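Local coordinates for hypothetical protein Atu2299 (Agrobacterium tumefaciens, PDB 2HLY) that is of unknown function but belongs to a family grouped with the papain-like (clan CA) cysteine peptidases, whose general fold it probably shares, at residues G58-Y63 against L71-R76; N87-V92 against D100-A105; S35-T40 against Q159-D164; A126-A129 against D133-Q136. All blocks are in the same frame, centred on the assembly; numbering follows the deposited sequence.

How the contacts relate
The centre of contact 2 lies about 4 Å from the centre of the chain, and this contact touches both contacts 1 and 3. Toward contact 1 (centres about 11 Å apart), Asp74 OD1 accepts from Asn87 ND2 at 2.9 Å, and Tyr63 OH approaches Asp100 OD2 in a weak hydrogen bond. Toward contact 3 (centres about 14 Å apart), Ser35 OG is 3.1 Å from Cys90 N, joining helix to strand. Contact 4 reaches this group through contact 1, where Leu134 CD1 meets Ala62 CB at 3.6 Å; its centre is about 30 Å from that of contact 3. The His89-Asp100 pair is consistent with the His-acid/amide pair of papain-like enzymes, though no catalysis is established.

Contact 1: G58-Y63 against L71-R76; sequences GGLAAY and LFADHR
Phe72 and Tyr63 are the two large bumps on this strand pair, and the small Ala61 side chain gives the Phe72 ring room to lie alongside it and reach Tyr63. The Phe72 ring passes beside that methyl group, with CD2 4.2 Å from Ala61 CB, and ends against Tyr63, where Phe72 CE2 and Tyr63 CE2 are 4.0 Å apart. Each of these carbons lies near the plane of the other ring, so the rings meet at their rims and do not stack on each other. On the reverse face large again meets small: Leu71 CD1 comes within 3.7 Å of Ala62 CB. With its CG anti to the backbone N (chi1 -178°), Leu71 can bring this branch back toward the neighbouring strand. Farther along, Leu60 CD1 rests against Ala73 CB at 3.7 Å.

The backbones set this spacing. Phe72 N donates to Ala61 O at 2.8 Å, while the return bond, Ala61 N to Phe72 O, is weak at 3.3 Å. Beyond it the strands part, and a water fits the gap, 2.8 Å from Gly59 O and 2.9 Å from Phe72 O. Outside the pair, Tyr63 OH bonds to Tyr142 OH, and the Phe72 ring stacks on His89. This is an antiparallel beta hairpin, strands 60-65 and 68-72, with strand 140-144 completing a three-stranded sheet beyond 60-65.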
loop_
_atom_site.group_PDB
_atom_site.type_symbol
_atom_site.label_atom_id
_atom_site.label_comp_id
_atom_site.label_asym_id
_atom_site.label_seq_id
_atom_site.Cartn_x
_atom_site.Cartn_y
_atom_site.Cartn_z
ATOM N N GLY A 58 -5.635 -5.614 -7.827
ATOM C CA GLY A 58 -6.764 -5.241 -6.981
ATOM C C GLY A 58 -7.895 -6.241 -7.091
ATOM O O GLY A 58 -7.938 -7.039 -8.019
ATOM N N GLY A 59 -8.778 -6.205 -6.101
ATOM C CA GLY A 59 -10.000 -6.996 -6.114
ATOM C C GLY A 59 -10.481 -7.116 -4.690
ATOM O O GLY A 59 -10.634 -6.107 -3.986
ATOM N N LEU A 60 -10.714 -8.358 -4.280
ATOM C CA LEU A 60 -11.160 -8.660 -2.918
ATOM C C LEU A 60 -9.933 -8.997 -2.066
ATOM O O LEU A 60 -9.058 -9.753 -2.500
ATOM C CB LEU A 60 -12.139 -9.847 -2.942
ATOM C CG LEU A 60 -12.720 -10.267 -1.598
ATOM C CD1 LEU A 60 -14.146 -10.788 -1.770
ATOM C CD2 LEU A 60 -11.816 -11.289 -0.881
ATOM N N ALA A 61 -9.861 -8.426 -0.862
ATOM C CA ALA A 61 -8.735 -8.715 0.041
ATOM C C ALA A 61 -9.245 -8.865 1.464
ATOM O O ALA A 61 -10.172 -8.159 1.875
ATOM C CB ALA A 61 -7.674 -7.628 -0.025
ATOM N N ALA A 62 -8.654 -9.796 2.200
ATOM C CA ALA A 62 -9.028 -10.007 3.603
ATOM C C ALA A 62 -7.794 -10.356 4.399
ATOM O O ALA A 62 -6.925 -11.056 3.895
ATOM C CB ALA A 62 -10.043 -11.116 3.718
ATOM N N TYR A 63 -7.732 -9.872 5.637
ATOM C CA TYR A 63 -6.578 -10.099 6.500
ATOM C C TYR A 63 -7.042 -10.467 7.894
ATOM O O TYR A 63 -8.015 -9.888 8.384
ATOM C CB TYR A 63 -5.800 -8.796 6.661
ATOM C CG TYR A 63 -5.168 -8.278 5.406
ATOM C CD1 TYR A 63 -3.954 -8.818 4.966
ATOM C CD2 TYR A 63 -5.746 -7.218 4.686
ATOM C CE1 TYR A 63 -3.338 -8.342 3.810
ATOM C CE2 TYR A 63 -5.133 -6.735 3.516
ATOM C CZ TYR A 63 -3.929 -7.303 3.099
ATOM O OH TYR A 63 -3.289 -6.849 1.963
ATOM N N LEU A 71 -12.006 -7.009 6.161
ATOM C CA LEU A 71 -12.540 -7.561 4.917
ATOM C C LEU A 71 -12.860 -6.460 3.916
ATOM O O LEU A 71 -13.799 -5.665 4.110
ATOM C CB LEU A 71 -13.770 -8.455 5.199
ATOM C CG LEU A 71 -14.452 -9.177 4.027
ATOM C CD1 LEU A 71 -13.474 -9.950 3.172
ATOM C CD2 LEU A 71 -15.555 -10.116 4.537
ATOM N N PHE A 72 -12.053 -6.401 2.860
ATOM C CA PHE A 72 -12.282 -5.460 1.778
ATOM C C PHE A 72 -13.158 -6.135 0.737
ATOM O O PHE A 72 -12.677 -6.730 -0.235
ATOM C CB PHE A 72 -10.969 -4.979 1.168
ATOM C CG PHE A 72 -10.099 -4.207 2.115
ATOM C CD1 PHE A 72 -10.340 -2.861 2.363
ATOM C CD2 PHE A 72 -9.010 -4.810 2.716
ATOM C CE1 PHE A 72 -9.517 -2.127 3.227
ATOM C CE2 PHE A 72 -8.163 -4.073 3.588
ATOM C CZ PHE A 72 -8.426 -2.726 3.834
ATOM N N ALA A 73 -14.463 -6.043 0.973
ATOM C CA ALA A 73 -15.460 -6.691 0.124
ATOM C C ALA A 73 -16.809 -6.047 0.387
ATOM O O ALA A 73 -16.982 -5.362 1.399
ATOM C CB ALA A 73 -15.528 -8.178 0.445
ATOM N N ASP A 74 -17.751 -6.282 -0.526
ATOM C CA ASP A 74 -19.152 -5.924 -0.296
ATOM C C ASP A 74 -19.921 -7.157 0.162
ATOM O O ASP A 74 -19.617 -8.281 -0.249
ATOM C CB ASP A 74 -19.788 -5.382 -1.583
ATOM C CG ASP A 74 -19.355 -3.956 -1.917
ATOM O OD1 ASP A 74 -18.596 -3.337 -1.135
ATOM O OD2 ASP A 74 -19.793 -3.464 -2.981
ATOM N N HIS A 75 -20.911 -6.954 1.024
ATOM C CA HIS A 75 -21.804 -8.041 1.400
ATOM C C HIS A 75 -23.006 -8.039 0.462
ATOM O O HIS A 75 -23.596 -6.990 0.190
ATOM C CB HIS A 75 -22.262 -7.904 2.849
ATOM C CG HIS A 75 -22.949 -9.124 3.375
ATOM N ND1 HIS A 75 -24.321 -9.254 3.398
ATOM C CD2 HIS A 75 -22.451 -10.284 3.866
ATOM C CE1 HIS A 75 -24.640 -10.438 3.893
ATOM N NE2 HIS A 75 -23.522 -11.081 4.190
ATOM N N ARG A 76 -23.358 -9.218 -0.032
ATOM C CA ARG A 76 -24.468 -9.353 -0.960
ATOM C C ARG A 76 -25.032 -10.762 -0.917
ATOM O O ARG A 76 -24.277 -11.739 -0.980
ATOM C CB ARG A 76 -24.016 -8.999 -2.384
ATOM C CG ARG A 76 -24.918 -9.569 -3.445
ATOM C CD ARG A 76 -25.099 -8.664 -4.628
ATOM N NE ARG A 76 -24.024 -8.779 -5.600
ATOM C CZ ARG A 76 -23.263 -7.760 -5.994
ATOM N NH1 ARG A 76 -23.447 -6.540 -5.492
ATOM N NH2 ARG A 76 -22.316 -7.962 -6.894
HETATM O O HOH W 1 -13.185 -5.657 -2.850
#

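Contact 2: N87-V92 against D100-A105; sequences NFHCWV and DFMAPA
His89 spans the gap between its strand and the chain at the end of strand 97-100, meeting the carboxylate of Asp100. From CB, which points at the facing segment, a chi1 of -167° sets CG opposite the amide nitrogen and carries the ring edge forward. CD2 passes 3.6 Å from Asp100 OD2. On the other flank CE1 meets Met102 SD at 3.8 Å, a Met-aromatic contact at the ring edge made by an extended methionine chain. Between them NE2 donates to Asp100 OD2 at 2.7 Å. The bond is nearly straight (N-H...O 170°), lies in the imidazole plane and uses the syn lone pair of OD2, although ring and carboxylate are twisted 40° apart.

A histidine on one strand joined to an acid or amide on a neighbouring part of the chain is the arrangement of papain-like peptidases, and the clan assignment is consistent with that reading; catalysis by this pair is not established. The other carboxylate oxygen is held from its own loop: Met102 N donates to Asp100 OD1 at 3.0 Å, forming an Asx turn within a type I turn from Asp100 to Ala103. A water bridges the segments, 2.8 Å from Asp100 OD1 and 2.7 Å from Cys90 O. Asp100 O also bonds to Tyr13 OH. Nearer the far end of the strand, Val92 CG2 reaches the edge of the Phe101 ring at CD2, 4.2 Å away.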
loop_
_atom_site.group_PDB
_atom_site.type_symbol
_atom_site.label_atom_id
_atom_site.label_comp_id
_atom_site.label_asym_id
_atom_site.label_seq_id
_atom_site.Cartn_x
_atom_site.Cartn_y
_atom_site.Cartn_z
ATOM N N ASN A 87 -14.953 -0.266 -0.934
ATOM C CA ASN A 87 -14.392 -1.516 -0.367
ATOM C C ASN A 87 -13.426 -2.256 -1.295
ATOM O O ASN A 87 -12.833 -3.255 -0.887
ATOM C CB ASN A 87 -15.488 -2.488 0.091
ATOM C CG ASN A 87 -16.243 -1.990 1.300
ATOM O OD1 ASN A 87 -15.675 -1.335 2.177
ATOM N ND2 ASN A 87 -17.529 -2.307 1.361
ATOM N N PHE A 88 -13.302 -1.790 -2.533
ATOM C CA PHE A 88 -12.276 -2.301 -3.446
ATOM C C PHE A 88 -10.897 -2.043 -2.834
ATOM O O PHE A 88 -10.668 -0.994 -2.225
ATOM C CB PHE A 88 -12.374 -1.588 -4.786
ATOM C CG PHE A 88 -11.567 -2.236 -5.866
ATOM C CD1 PHE A 88 -12.084 -3.329 -6.543
ATOM C CD2 PHE A 88 -10.309 -1.752 -6.204
ATOM C CE1 PHE A 88 -11.361 -3.943 -7.545
ATOM C CE2 PHE A 88 -9.571 -2.372 -7.219
ATOM C CZ PHE A 88 -10.106 -3.472 -7.871
ATOM N N HIS A 89 -9.986 -3.000 -2.994
ATOM C CA HIS A 89 -8.656 -2.865 -2.405
ATOM C C HIS A 89 -7.550 -3.332 -3.344
ATOM O O HIS A 89 -7.741 -4.289 -4.092
ATOM C CB HIS A 89 -8.592 -3.639 -1.090
ATOM C CG HIS A 89 -7.384 -3.326 -0.268
ATOM N ND1 HIS A 89 -7.232 -2.122 0.384
ATOM C CD2 HIS A 89 -6.273 -4.051 0.005
ATOM C CE1 HIS A 89 -6.077 -2.120 1.033
ATOM N NE2 HIS A 89 -5.479 -3.280 0.820
ATOM N N CYS A 90 -6.410 -2.633 -3.317
ATOM C CA CYS A 90 -5.245 -2.991 -4.130
ATOM C C CYS A 90 -4.081 -3.389 -3.248
ATOM O O CYS A 90 -3.970 -2.910 -2.108
ATOM C CB CYS A 90 -4.794 -1.803 -4.976
ATOM S SG CYS A 90 -5.992 -1.318 -6.215
ATOM N N TRP A 91 -3.198 -4.203 -3.804
ATOM C CA TRP A 91 -1.959 -4.625 -3.125
ATOM C C TRP A 91 -0.852 -4.744 -4.180
ATOM O O TRP A 91 -1.079 -4.453 -5.362
ATOM C CB TRP A 91 -2.179 -5.956 -2.412
ATOM C CG TRP A 91 -2.587 -7.057 -3.325
ATOM C CD1 TRP A 91 -1.775 -7.949 -3.962
ATOM C CD2 TRP A 91 -3.930 -7.390 -3.710
ATOM N NE1 TRP A 91 -2.523 -8.817 -4.718
ATOM C CE2 TRP A 91 -3.850 -8.493 -4.585
ATOM C CE3 TRP A 91 -5.188 -6.868 -3.387
ATOM C CZ2 TRP A 91 -4.985 -9.086 -5.150
ATOM C CZ3 TRP A 91 -6.320 -7.448 -3.956
ATOM C CH2 TRP A 91 -6.210 -8.556 -4.816
ATOM N N VAL A 92 0.342 -5.172 -3.764
ATOM C CA VAL A 92 1.446 -5.358 -4.703
ATOM C C VAL A 92 1.889 -6.811 -4.655
ATOM O O VAL A 92 1.918 -7.416 -3.578
ATOM C CB VAL A 92 2.640 -4.449 -4.339
ATOM C CG1 VAL A 92 3.803 -4.683 -5.295
ATOM C CG2 VAL A 92 2.208 -3.003 -4.429
ATOM N N ASP A 100 1.487 -5.072 1.151
ATOM C CA ASP A 100 0.420 -4.079 1.211
ATOM C C ASP A 100 0.986 -2.867 1.931
ATOM O O ASP A 100 1.037 -2.827 3.165
ATOM C CB ASP A 100 -0.820 -4.639 1.922
ATOM C CG ASP A 100 -2.032 -3.759 1.742
ATOM O OD1 ASP A 100 -1.851 -2.529 1.561
ATOM O OD2 ASP A 100 -3.165 -4.303 1.755
ATOM N N PHE A 101 1.430 -1.883 1.156
ATOM C CA PHE A 101 2.036 -0.690 1.762
ATOM C C PHE A 101 1.036 0.173 2.530
ATOM O O PHE A 101 1.460 1.075 3.248
ATOM C CB PHE A 101 2.740 0.165 0.703
ATOM C CG PHE A 101 3.962 -0.475 0.145
ATOM C CD1 PHE A 101 5.124 -0.520 0.898
ATOM C CD2 PHE A 101 3.967 -0.999 -1.149
ATOM C CE1 PHE A 101 6.282 -1.122 0.374
ATOM C CE2 PHE A 101 5.126 -1.594 -1.673
ATOM C CZ PHE A 101 6.283 -1.632 -0.915
ATOM N N MET A 102 -0.267 -0.086 2.365
ATOM C CA MET A 102 -1.282 0.669 3.088
ATOM C C MET A 102 -1.453 0.162 4.519
ATOM O O MET A 102 -2.120 0.808 5.316
ATOM C CB MET A 102 -2.640 0.598 2.366
ATOM C CG MET A 102 -3.658 1.584 2.915
ATOM S SD MET A 102 -5.134 1.497 1.906
ATOM C CE MET A 102 -6.329 2.319 2.992
ATOM N N ALA A 103 -0.885 -1.007 4.836
ATOM C CA ALA A 103 -1.226 -1.660 6.099
ATOM C C ALA A 103 -1.093 -0.761 7.344
ATOM O O ALA A 103 -1.944 -0.841 8.251
ATOM C CB ALA A 103 -0.459 -2.993 6.274
ATOM N N PRO A 104 -0.031 0.077 7.424
ATOM C CA PRO A 104 0.054 0.962 8.617
ATOM C C PRO A 104 -1.140 1.921 8.785
ATOM O O PRO A 104 -1.347 2.450 9.890
ATOM C CB PRO A 104 1.377 1.727 8.399
ATOM C CG PRO A 104 2.196 0.793 7.507
ATOM C CD PRO A 104 1.155 0.226 6.557
ATOM N N ALA A 105 -1.905 2.136 7.718
ATOM C CA ALA A 105 -3.063 3.018 7.745
ATOM C C ALA A 105 -4.359 2.286 8.086
ATOM O O ALA A 105 -5.428 2.906 8.118
ATOM C CB ALA A 105 -3.201 3.740 6.406
HETATM O O HOH W 2 -2.545 -1.031 -0.732
#

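Contact 3: S35-T40 against Q159-D164; sequences SMYFST and QAMIGD
Tyr37 of helix 31-50 reaches with the hydroxyl end of its phenol to the side chains of Met161 and Ile162, which rise from the first turn of helix 160-172. This is helix-against-helix packing through one long side chain: the nearest CA pair, Tyr37 and Ile162, is still 8.8 Å apart, and the buried surface totals only 114 Å². In papain-like folds a long helix packs against the core beta-sheet, and helix 31-50, which touches strand 89-94, probably corresponds to it.

The end of the phenol does most of the touching. Tyr37 OH sits 3.7 Å from Ile162 CG1, and Ile162 CD1 is nearly as close at 3.8 Å. The isoleucine crosses the tyrosine at about a right angle, setting the flank of its ethyl branch against the hydroxyl. Its other branch reaches the ring itself, with Ile162 CG2 4.3 Å from Tyr37 CE1. The Met161 chain bends at its second torsion (chi2 -96°) and again at the third, which brings its methyl toward the phenol: Met161 CE lies 4.2 Å from Tyr37 OH. These contacts to the oxygen come from carbon atoms and are van der Waals in kind.

Trp156 and Phe41 also meet the Tyr37 ring, and the Tyr37 side chain touches Leu24 of helix 10-24, three further neighbours that are largely apolar. One turn on from Met36 the helix ties down a side chain of its own: Met36 O takes the hydroxyl of Thr40 through OG1 at 2.8 Å as well as Thr40 N at 3.1 Å.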
loop_
_atom_site.group_PDB
_atom_site.type_symbol
_atom_site.label_atom_id
_atom_site.label_comp_id
_atom_site.label_asym_id
_atom_site.label_seq_id
_atom_site.Cartn_x
_atom_site.Cartn_y
_atom_site.Cartn_z
ATOM N N SER A 35 -5.588 2.975 -1.441
ATOM C CA SER A 35 -4.902 1.699 -1.729
ATOM C C SER A 35 -4.323 1.705 -3.141
ATOM O O SER A 35 -3.280 1.094 -3.386
ATOM C CB SER A 35 -5.834 0.490 -1.533
ATOM O OG SER A 35 -6.713 0.348 -2.635
ATOM N N MET A 36 -5.005 2.390 -4.066
ATOM C CA MET A 36 -4.507 2.507 -5.431
ATOM C C MET A 36 -3.183 3.254 -5.486
ATOM O O MET A 36 -2.297 2.882 -6.257
ATOM C CB MET A 36 -5.566 3.177 -6.323
ATOM C CG MET A 36 -6.799 2.298 -6.473
ATOM S SD MET A 36 -8.181 3.199 -7.219
ATOM C CE MET A 36 -7.565 3.443 -8.897
ATOM N N TYR A 37 -3.044 4.304 -4.670
ATOM C CA TYR A 37 -1.779 5.037 -4.597
ATOM C C TYR A 37 -0.702 4.239 -3.886
ATOM O O TYR A 37 0.439 4.196 -4.341
ATOM C CB TYR A 37 -1.962 6.375 -3.882
ATOM C CG TYR A 37 -2.607 7.441 -4.733
ATOM C CD1 TYR A 37 -1.841 8.211 -5.606
ATOM C CD2 TYR A 37 -3.974 7.690 -4.658
ATOM C CE1 TYR A 37 -2.421 9.213 -6.380
ATOM C CE2 TYR A 37 -4.564 8.682 -5.437
ATOM C CZ TYR A 37 -3.778 9.436 -6.293
ATOM O OH TYR A 37 -4.345 10.437 -7.076
ATOM N N PHE A 38 -1.034 3.640 -2.747
ATOM C CA PHE A 38 -0.039 2.842 -2.040
ATOM C C PHE A 38 0.490 1.730 -2.914
ATOM O O PHE A 38 1.682 1.477 -2.935
ATOM C CB PHE A 38 -0.598 2.277 -0.720
ATOM C CG PHE A 38 -0.614 3.289 0.398
ATOM C CD1 PHE A 38 0.577 3.719 0.973
ATOM C CD2 PHE A 38 -1.812 3.811 0.866
ATOM C CE1 PHE A 38 0.577 4.671 1.996
ATOM C CE2 PHE A 38 -1.828 4.761 1.895
ATOM C CZ PHE A 38 -0.628 5.190 2.455
ATOM N N SER A 39 -0.383 1.102 -3.689
ATOM C CA SER A 39 0.039 -0.058 -4.478
ATOM C C SER A 39 0.796 0.298 -5.743
ATOM O O SER A 39 1.797 -0.346 -6.081
ATOM C CB SER A 39 -1.157 -0.936 -4.794
ATOM O OG SER A 39 -1.675 -1.444 -3.582
ATOM N N THR A 40 0.328 1.319 -6.452
ATOM C CA THR A 40 1.060 1.754 -7.665
ATOM C C THR A 40 2.366 2.486 -7.342
ATOM O O THR A 40 3.404 2.214 -7.975
ATOM C CB THR A 40 0.203 2.585 -8.610
ATOM O OG1 THR A 40 -0.261 3.745 -7.930
ATOM C CG2 THR A 40 -0.995 1.768 -9.120
ATOM N N GLN A 159 -4.164 12.011 -15.965
ATOM C CA GLN A 159 -3.958 12.907 -14.842
ATOM C C GLN A 159 -2.463 13.048 -14.599
ATOM O O GLN A 159 -1.861 12.249 -13.880
ATOM C CB GLN A 159 -4.686 12.390 -13.597
ATOM C CG GLN A 159 -6.179 12.173 -13.814
ATOM C CD GLN A 159 -6.843 11.446 -12.658
ATOM O OE1 GLN A 159 -6.735 11.860 -11.504
ATOM N NE2 GLN A 159 -7.546 10.360 -12.968
ATOM N N ALA A 160 -1.874 14.077 -15.200
ATOM C CA ALA A 160 -0.420 14.276 -15.171
ATOM C C ALA A 160 0.146 14.376 -13.756
ATOM O O ALA A 160 1.289 13.957 -13.509
ATOM C CB ALA A 160 -0.038 15.509 -15.988
ATOM N N MET A 161 -0.647 14.926 -12.837
ATOM C CA MET A 161 -0.233 15.107 -11.439
ATOM C C MET A 161 0.142 13.785 -10.752
ATOM O O MET A 161 1.040 13.755 -9.913
ATOM C CB MET A 161 -1.319 15.855 -10.648
ATOM C CG MET A 161 -1.283 15.654 -9.137
ATOM S SD MET A 161 -2.436 14.345 -8.627
ATOM C CE MET A 161 -1.486 13.424 -7.435
ATOM N N ILE A 162 -0.551 12.704 -11.109
ATOM C CA ILE A 162 -0.281 11.396 -10.511
ATOM C C ILE A 162 1.135 10.906 -10.836
ATOM O O ILE A 162 1.898 10.530 -9.929
ATOM C CB ILE A 162 -1.339 10.349 -10.930
ATOM C CG1 ILE A 162 -2.722 10.807 -10.435
ATOM C CG2 ILE A 162 -0.969 8.975 -10.373
ATOM C CD1 ILE A 162 -3.886 9.899 -10.817
ATOM N N GLY A 163 1.492 10.929 -12.117
ATOM C CA GLY A 163 2.854 10.568 -12.535
ATOM C C GLY A 163 3.894 11.483 -11.906
ATOM O O GLY A 163 4.975 11.039 -11.507
ATOM N N ASP A 164 3.563 12.772 -11.792
ATOM C CA ASP A 164 4.468 13.716 -11.135
ATOM C C ASP A 164 4.710 13.310 -9.683
ATOM O O ASP A 164 5.854 13.333 -9.224
ATOM C CB ASP A 164 3.905 15.130 -11.166
ATOM C CG ASP A 164 3.962 15.762 -12.543
ATOM O OD1 ASP A 164 4.596 15.179 -13.459
ATOM O OD2 ASP A 164 3.369 16.865 -12.686
#

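Contact 4: A126-A129 against D133-Q136; sequences AMAA and DLGQ
Asp133 and Ala129 are joined by the one hydrogen bond between these segments: Ala129 N donates to Asp133 OD2 at 2.9 Å with an N-H...O angle of 161°. The carboxylate oxygen is met on its anti lone pair, the side away from OD1. Around this bond the contact is filled by methyl groups. Ala129 CB lies 3.5 Å from Asp133 OD2. Ala128 CB comes within 3.6 Å of Asp133 OD2 while also approaching the backbone Asp133 O at 3.3 Å. The Ala128 methyl thus faces both the side-chain and main-chain oxygens of Asp133. A third neighbour, Leu134 CD2, touches Ala128 CB at 3.7 Å.

The first torsion of Asp133 (chi1 -176°) carries the carboxylate away from its own amide and across to the facing segment. Both segments belong to the long irregular connection between strands 120-123 and 140-144, and neither forms regular helix or strand. The Ala129 N to Asp133 OD2 bond closes a short loop within it, with Ala128 and Asp133 CA atoms 5.8 Å apart.

A second shell fixes the two limbs. Ala128 has a backbone hydrogen bond with Phe140, while the side chain of Met127 points away from the facing limb and lies on strand 140-144. On the other limb Leu134 O accepts from Asn64 ND2, and Gln136 N is bonded to Asp139 OD2. Several residues on both limbs, Ala129 and Asp133 among them, also touch crystal neighbours, which may influence the conformation at this surface.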
loop_
_atom_site.group_PDB
_atom_site.type_symbol
_atom_site.label_atom_id
_atom_site.label_comp_id
_atom_site.label_asym_id
_atom_site.label_seq_id
_atom_site.Cartn_x
_atom_site.Cartn_y
_atom_site.Cartn_z
ATOM N N ALA A 126 2.057 -18.271 0.877
ATOM C CA ALA A 126 1.430 -18.430 2.186
ATOM C C ALA A 126 -0.064 -18.055 2.219
ATOM O O ALA A 126 -0.723 -18.180 3.259
ATOM C CB ALA A 126 2.206 -17.614 3.234
ATOM N N MET A 127 -0.596 -17.597 1.088
ATOM C CA MET A 127 -2.004 -17.171 1.038
ATOM C C MET A 127 -2.984 -18.242 1.492
ATOM O O MET A 127 -2.859 -19.422 1.135
ATOM C CB MET A 127 -2.396 -16.706 -0.366
ATOM C CG MET A 127 -3.720 -15.939 -0.366
ATOM S SD MET A 127 -4.143 -15.341 -1.994
ATOM C CE MET A 127 -4.887 -16.768 -2.756
ATOM N N ALA A 128 -3.963 -17.805 2.277
ATOM C CA ALA A 128 -5.065 -18.659 2.723
ATOM C C ALA A 128 -5.992 -19.083 1.566
ATOM O O ALA A 128 -5.890 -18.589 0.448
ATOM C CB ALA A 128 -5.862 -17.956 3.810
ATOM N N ALA A 129 -6.900 -20.015 1.855
ATOM C CA ALA A 129 -7.749 -20.582 0.808
ATOM C C ALA A 129 -8.976 -19.744 0.479
ATOM O O ALA A 129 -9.555 -19.880 -0.609
ATOM C CB ALA A 129 -8.174 -21.990 1.209
ATOM N N ASP A 133 -10.741 -19.040 5.889
ATOM C CA ASP A 133 -9.510 -19.743 6.264
ATOM C C ASP A 133 -8.510 -18.742 6.879
ATOM O O ASP A 133 -7.304 -18.832 6.641
ATOM C CB ASP A 133 -8.914 -20.429 5.015
ATOM C CG ASP A 133 -7.665 -21.268 5.313
ATOM O OD1 ASP A 133 -7.574 -21.818 6.442
ATOM O OD2 ASP A 133 -6.785 -21.370 4.416
ATOM N N LEU A 134 -9.010 -17.778 7.654
ATOM C CA LEU A 134 -8.143 -16.733 8.211
ATOM C C LEU A 134 -8.034 -16.875 9.725
ATOM O O LEU A 134 -8.337 -15.954 10.492
ATOM C CB LEU A 134 -8.656 -15.340 7.823
ATOM C CG LEU A 134 -8.808 -15.110 6.310
ATOM C CD1 LEU A 134 -9.555 -13.801 6.090
ATOM C CD2 LEU A 134 -7.461 -15.128 5.604
ATOM N N GLY A 135 -7.590 -18.050 10.147
ATOM C CA GLY A 135 -7.635 -18.382 11.561
ATOM C C GLY A 135 -6.478 -17.875 12.388
ATOM O O GLY A 135 -6.540 -17.923 13.619
ATOM N N GLN A 136 -5.428 -17.401 11.724
ATOM C CA GLN A 136 -4.199 -17.004 12.406
ATOM C C GLN A 136 -3.811 -15.575 12.041
ATOM O O GLN A 136 -3.933 -15.173 10.881
ATOM C CB GLN A 136 -3.075 -17.965 12.027
ATOM C CG GLN A 136 -1.783 -17.752 12.797
ATOM C CD GLN A 136 -0.728 -18.809 12.502
ATOM O OE1 GLN A 136 -0.571 -19.273 11.361
ATOM N NE2 GLN A 136 0.014 -19.190 13.541
#